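Local coordinates for protein putative oxidoreductase (Klebsiella pneumoniae subsp. pneumoniae MGH 78578, PDB 3E82) that probably catalyses a nucleotide-dependent oxidation or reduction, as an enzyme of the Gfo/Idh/MocA family, at residues B[132-146]-B[240-254]. Sequence-based numbering, arbitrary orientation.
Sequences DYLGIRQVIEQGTLG and RFTVHGDKGSVIKAR
R240 meets D132 at one end of an amphipathic helix laid on a β-hairpin, a worked example of how a helix covers a sheet with polar ends and an apolar middle. The salt bridge between D132 OD2 and R240 NE is long, 3.3 Å, and its carboxylate and guanidinium planes stand 73° apart; two waters link the same groups, D256 N and Y133 N also donate to the carboxylate, and S153 and Q187 take the remaining guanidinium nitrogens. R240 also lays NH1 over one face of the F241 ring, toward its rim, while the ring turns an edge to D132: F241 CE2 is 3.7 Å from D132 CB. I136 crosses F241 obliquely, with I136 CG1 3.6 Å from F241 CB and as close to the ring. Two residues after F241, V243 CG1 meets L145 CD1 at 3.6 Å, and V243 CG2 faces I136 CG2.

At the hairpin turn the partner becomes the backbone beyond the helix's Schellman motif. K247 N donates to L145 O (3.0 Å) from well above the carbonyl plane, and the same oxygen receives a CA-H···O contact from G245. On the returning strand, V250 holds CG1 between its own backbone N and carbonyl carbon (chi1 63°), which brings it within 3.6 Å of L145 CD1; V139 meets V250 tip to tip. K252 lays CG 3.6 Å from D132 CB and carries its ammonium to R254 O, D276 and D278.

Helix 132-142 thus covers both hairpin arms within the C-terminal α/β domain. Branched aliphatic side chains and the F241 ring fill the middle, flanked by D132 and the K252 methylenes; the L145 carbonyl ties one end, and at the other several bonds hold the buried D132 carboxylate, probably favouring its ionised form.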
# COMPACT_ATOMS: atom_id res chain seq x y z
N ASP B 132 -3.06 -17.19 9.83
CA ASP B 132 -2.48 -15.85 9.71
C ASP B 132 -3.33 -14.78 10.39
O ASP B 132 -2.81 -13.97 11.16
CB ASP B 132 -2.23 -15.47 8.24
CG ASP B 132 -3.38 -15.86 7.31
OD1 ASP B 132 -4.54 -15.95 7.78
OD2 ASP B 132 -3.11 -16.06 6.12
N TYR B 133 -4.63 -14.78 10.12
CA TYR B 133 -5.52 -13.80 10.73
C TYR B 133 -5.57 -13.95 12.25
O TYR B 133 -5.44 -12.96 12.97
CB TYR B 133 -6.93 -13.94 10.15
CG TYR B 133 -7.97 -13.10 10.86
CD1 TYR B 133 -7.97 -11.71 10.77
CD2 TYR B 133 -8.98 -13.71 11.61
CE1 TYR B 133 -8.96 -10.95 11.39
CE2 TYR B 133 -9.97 -12.96 12.23
CZ TYR B 133 -9.96 -11.58 12.12
OH TYR B 133 -10.96 -10.85 12.70
N LEU B 134 -5.78 -15.17 12.74
CA LEU B 134 -5.83 -15.40 14.18
C LEU B 134 -4.54 -14.93 14.84
O LEU B 134 -4.57 -14.34 15.92
CB LEU B 134 -6.07 -16.88 14.49
CG LEU B 134 -7.48 -17.39 14.21
CD1 LEU B 134 -7.57 -18.88 14.54
CD2 LEU B 134 -8.49 -16.59 15.04
N GLY B 135 -3.41 -15.21 14.19
CA GLY B 135 -2.13 -14.80 14.73
C GLY B 135 -2.03 -13.29 14.84
O GLY B 135 -1.69 -12.76 15.90
N ILE B 136 -2.33 -12.59 13.75
CA ILE B 136 -2.29 -11.13 13.73
C ILE B 136 -3.23 -10.54 14.76
O ILE B 136 -2.89 -9.58 15.46
CB ILE B 136 -2.68 -10.58 12.33
CG1 ILE B 136 -1.56 -10.87 11.33
CG2 ILE B 136 -2.98 -9.09 12.42
CD1 ILE B 136 -0.19 -10.40 11.76
N ARG B 137 -4.43 -11.10 14.85
CA ARG B 137 -5.42 -10.61 15.80
C ARG B 137 -4.86 -10.76 17.22
O ARG B 137 -5.03 -9.88 18.05
CB ARG B 137 -6.72 -11.41 15.68
CG ARG B 137 -7.86 -10.85 16.54
CD ARG B 137 -9.09 -11.77 16.50
NE ARG B 137 -10.18 -11.28 17.35
CZ ARG B 137 -11.15 -10.46 16.95
NH1 ARG B 137 -11.18 -10.03 15.69
NH2 ARG B 137 -12.07 -10.05 17.81
N GLN B 138 -4.20 -11.89 17.46
CA GLN B 138 -3.62 -12.17 18.76
C GLN B 138 -2.58 -11.14 19.16
O GLN B 138 -2.59 -10.64 20.28
CB GLN B 138 -2.99 -13.57 18.75
CG GLN B 138 -2.26 -13.93 20.03
CD GLN B 138 -1.54 -15.27 19.93
OE1 GLN B 138 -0.68 -15.47 19.05
NE2 GLN B 138 -1.88 -16.19 20.82
N VAL B 139 -1.67 -10.82 18.24
CA VAL B 139 -0.64 -9.83 18.54
C VAL B 139 -1.25 -8.46 18.82
O VAL B 139 -0.86 -7.78 19.78
CB VAL B 139 0.38 -9.71 17.39
CG1 VAL B 139 1.41 -8.63 17.71
CG2 VAL B 139 1.08 -11.06 17.18
N ILE B 140 -2.22 -8.06 18.01
CA ILE B 140 -2.88 -6.77 18.21
C ILE B 140 -3.57 -6.70 19.57
O ILE B 140 -3.38 -5.74 20.33
CB ILE B 140 -3.95 -6.50 17.12
CG1 ILE B 140 -3.29 -6.38 15.74
CG2 ILE B 140 -4.74 -5.22 17.48
CD1 ILE B 140 -4.27 -6.22 14.58
N GLU B 141 -4.38 -7.71 19.87
CA GLU B 141 -5.12 -7.76 21.13
C GLU B 141 -4.22 -7.86 22.37
O GLU B 141 -4.60 -7.43 23.45
CB GLU B 141 -6.12 -8.91 21.10
CG GLU B 141 -7.42 -8.54 20.39
CD GLU B 141 -8.32 -9.73 20.13
OE1 GLU B 141 -8.29 -10.69 20.93
OE2 GLU B 141 -9.06 -9.69 19.12
N GLN B 142 -3.04 -8.45 22.18
CA GLN B 142 -2.05 -8.60 23.24
C GLN B 142 -1.57 -7.22 23.69
O GLN B 142 -1.07 -7.06 24.81
CB GLN B 142 -0.84 -9.37 22.72
CG GLN B 142 -0.79 -10.86 23.00
CD GLN B 142 0.23 -11.56 22.11
OE1 GLN B 142 1.16 -10.93 21.58
NE2 GLN B 142 0.06 -12.87 21.94
N GLY B 143 -1.72 -6.24 22.81
CA GLY B 143 -1.27 -4.89 23.10
C GLY B 143 0.19 -4.72 22.71
O GLY B 143 0.79 -3.67 22.92
N THR B 144 0.75 -5.77 22.11
CA THR B 144 2.14 -5.77 21.70
C THR B 144 2.56 -4.65 20.75
O THR B 144 3.71 -4.19 20.79
CB THR B 144 2.50 -7.11 21.04
OG1 THR B 144 2.09 -8.18 21.89
CG2 THR B 144 4.01 -7.21 20.80
N LEU B 145 1.65 -4.22 19.88
CA LEU B 145 1.98 -3.18 18.92
C LEU B 145 1.56 -1.80 19.40
O LEU B 145 1.76 -0.81 18.70
CB LEU B 145 1.30 -3.46 17.58
CG LEU B 145 1.43 -4.87 17.00
CD1 LEU B 145 0.63 -4.96 15.70
CD2 LEU B 145 2.89 -5.20 16.76
N GLY B 146 0.99 -1.72 20.60
CA GLY B 146 0.51 -0.45 21.09
C GLY B 146 -0.74 -0.19 20.27
O GLY B 146 -1.39 -1.14 19.85
N ARG B 240 1.56 -11.48 3.72
CA ARG B 240 0.14 -11.70 3.91
C ARG B 240 -0.47 -10.57 4.72
O ARG B 240 -1.52 -10.04 4.38
CB ARG B 240 -0.10 -13.03 4.64
CG ARG B 240 -1.56 -13.28 4.99
CD ARG B 240 -2.42 -13.41 3.74
NE ARG B 240 -3.83 -13.56 4.10
CZ ARG B 240 -4.65 -12.54 4.38
NH1 ARG B 240 -4.20 -11.29 4.35
NH2 ARG B 240 -5.91 -12.78 4.71
N PHE B 241 0.22 -10.22 5.82
CA PHE B 241 -0.20 -9.16 6.72
C PHE B 241 1.01 -8.34 7.15
O PHE B 241 2.10 -8.88 7.35
CB PHE B 241 -0.83 -9.72 8.00
CG PHE B 241 -2.24 -10.24 7.84
CD1 PHE B 241 -3.30 -9.36 7.67
CD2 PHE B 241 -2.49 -11.61 7.91
CE1 PHE B 241 -4.62 -9.84 7.57
CE2 PHE B 241 -3.80 -12.10 7.82
CZ PHE B 241 -4.87 -11.21 7.65
N THR B 242 0.81 -7.04 7.29
CA THR B 242 1.83 -6.10 7.75
C THR B 242 1.05 -5.12 8.62
O THR B 242 0.15 -4.44 8.14
CB THR B 242 2.49 -5.33 6.58
OG1 THR B 242 3.20 -6.24 5.74
CG2 THR B 242 3.45 -4.28 7.12
N VAL B 243 1.39 -5.06 9.91
CA VAL B 243 0.69 -4.17 10.83
C VAL B 243 1.65 -3.35 11.66
O VAL B 243 2.54 -3.90 12.31
CB VAL B 243 -0.23 -4.96 11.78
CG1 VAL B 243 -1.05 -4.01 12.65
CG2 VAL B 243 -1.15 -5.87 10.97
N HIS B 244 1.48 -2.03 11.63
CA HIS B 244 2.34 -1.12 12.38
C HIS B 244 1.55 -0.39 13.44
O HIS B 244 0.47 0.14 13.18
CB HIS B 244 2.99 -0.09 11.45
CG HIS B 244 3.65 -0.68 10.25
ND1 HIS B 244 4.72 -1.56 10.34
CD2 HIS B 244 3.41 -0.52 8.93
CE1 HIS B 244 5.09 -1.92 9.13
NE2 HIS B 244 4.31 -1.30 8.25
N GLY B 245 2.10 -0.36 14.65
CA GLY B 245 1.47 0.32 15.77
C GLY B 245 2.49 1.28 16.34
O GLY B 245 3.64 1.29 15.89
N ASP B 246 2.11 2.09 17.32
CA ASP B 246 3.07 3.04 17.88
C ASP B 246 4.08 2.42 18.85
O ASP B 246 4.94 3.11 19.39
CB ASP B 246 2.36 4.21 18.56
CG ASP B 246 1.34 3.76 19.59
OD1 ASP B 246 1.47 2.65 20.12
OD2 ASP B 246 0.41 4.55 19.87
N LYS B 247 3.98 1.11 19.06
CA LYS B 247 4.91 0.40 19.95
C LYS B 247 5.70 -0.66 19.20
O LYS B 247 6.71 -1.16 19.69
CB LYS B 247 4.15 -0.26 21.10
CG LYS B 247 4.11 0.58 22.38
CD LYS B 247 3.06 0.07 23.37
CE LYS B 247 3.22 -1.42 23.70
NZ LYS B 247 4.42 -1.73 24.54
N GLY B 248 5.25 -1.00 18.00
CA GLY B 248 5.95 -2.01 17.23
C GLY B 248 5.20 -2.44 15.98
O GLY B 248 4.14 -1.89 15.65
N SER B 249 5.76 -3.44 15.30
CA SER B 249 5.19 -3.97 14.07
C SER B 249 5.18 -5.49 14.07
O SER B 249 5.89 -6.13 14.85
CB SER B 249 6.01 -3.51 12.85
OG SER B 249 6.08 -2.10 12.75
N VAL B 250 4.37 -6.06 13.19
CA VAL B 250 4.29 -7.50 13.06
C VAL B 250 4.00 -7.83 11.60
O VAL B 250 3.16 -7.22 10.95
CB VAL B 250 3.18 -8.11 13.97
CG1 VAL B 250 1.82 -7.58 13.56
CG2 VAL B 250 3.22 -9.63 13.88
N ILE B 251 4.75 -8.80 11.09
CA ILE B 251 4.58 -9.23 9.72
C ILE B 251 4.31 -10.73 9.71
O ILE B 251 4.94 -11.48 10.45
CB ILE B 251 5.85 -8.97 8.85
CG1 ILE B 251 6.04 -7.47 8.61
CG2 ILE B 251 5.71 -9.67 7.52
CD1 ILE B 251 6.43 -6.69 9.85
N LYS B 252 3.34 -11.14 8.91
CA LYS B 252 3.03 -12.55 8.73
C LYS B 252 3.30 -12.72 7.25
O LYS B 252 2.55 -12.24 6.40
CB LYS B 252 1.56 -12.87 9.04
CG LYS B 252 1.19 -14.35 8.82
CD LYS B 252 2.03 -15.28 9.71
CE LYS B 252 1.55 -16.74 9.66
NZ LYS B 252 1.66 -17.33 8.28
N ALA B 253 4.40 -13.38 6.93
CA ALA B 253 4.81 -13.58 5.56
C ALA B 253 3.88 -14.42 4.70
O ALA B 253 3.37 -13.96 3.68
CB ALA B 253 6.21 -14.18 5.54
N ARG B 254 3.66 -15.66 5.14
CA ARG B 254 2.86 -16.63 4.40
C ARG B 254 1.38 -16.71 4.78
O ARG B 254 0.99 -16.37 5.89
CB ARG B 254 3.52 -18.01 4.57
CG ARG B 254 2.99 -19.11 3.65
CD ARG B 254 3.69 -20.45 3.92
NE ARG B 254 3.58 -20.81 5.33
CZ ARG B 254 4.18 -21.86 5.90
NH1 ARG B 254 4.95 -22.67 5.18
NH2 ARG B 254 4.01 -22.09 7.19
O HOH W 1 -6.56 -15.36 6.03
O HOH W 2 -4.79 -16.53 4.07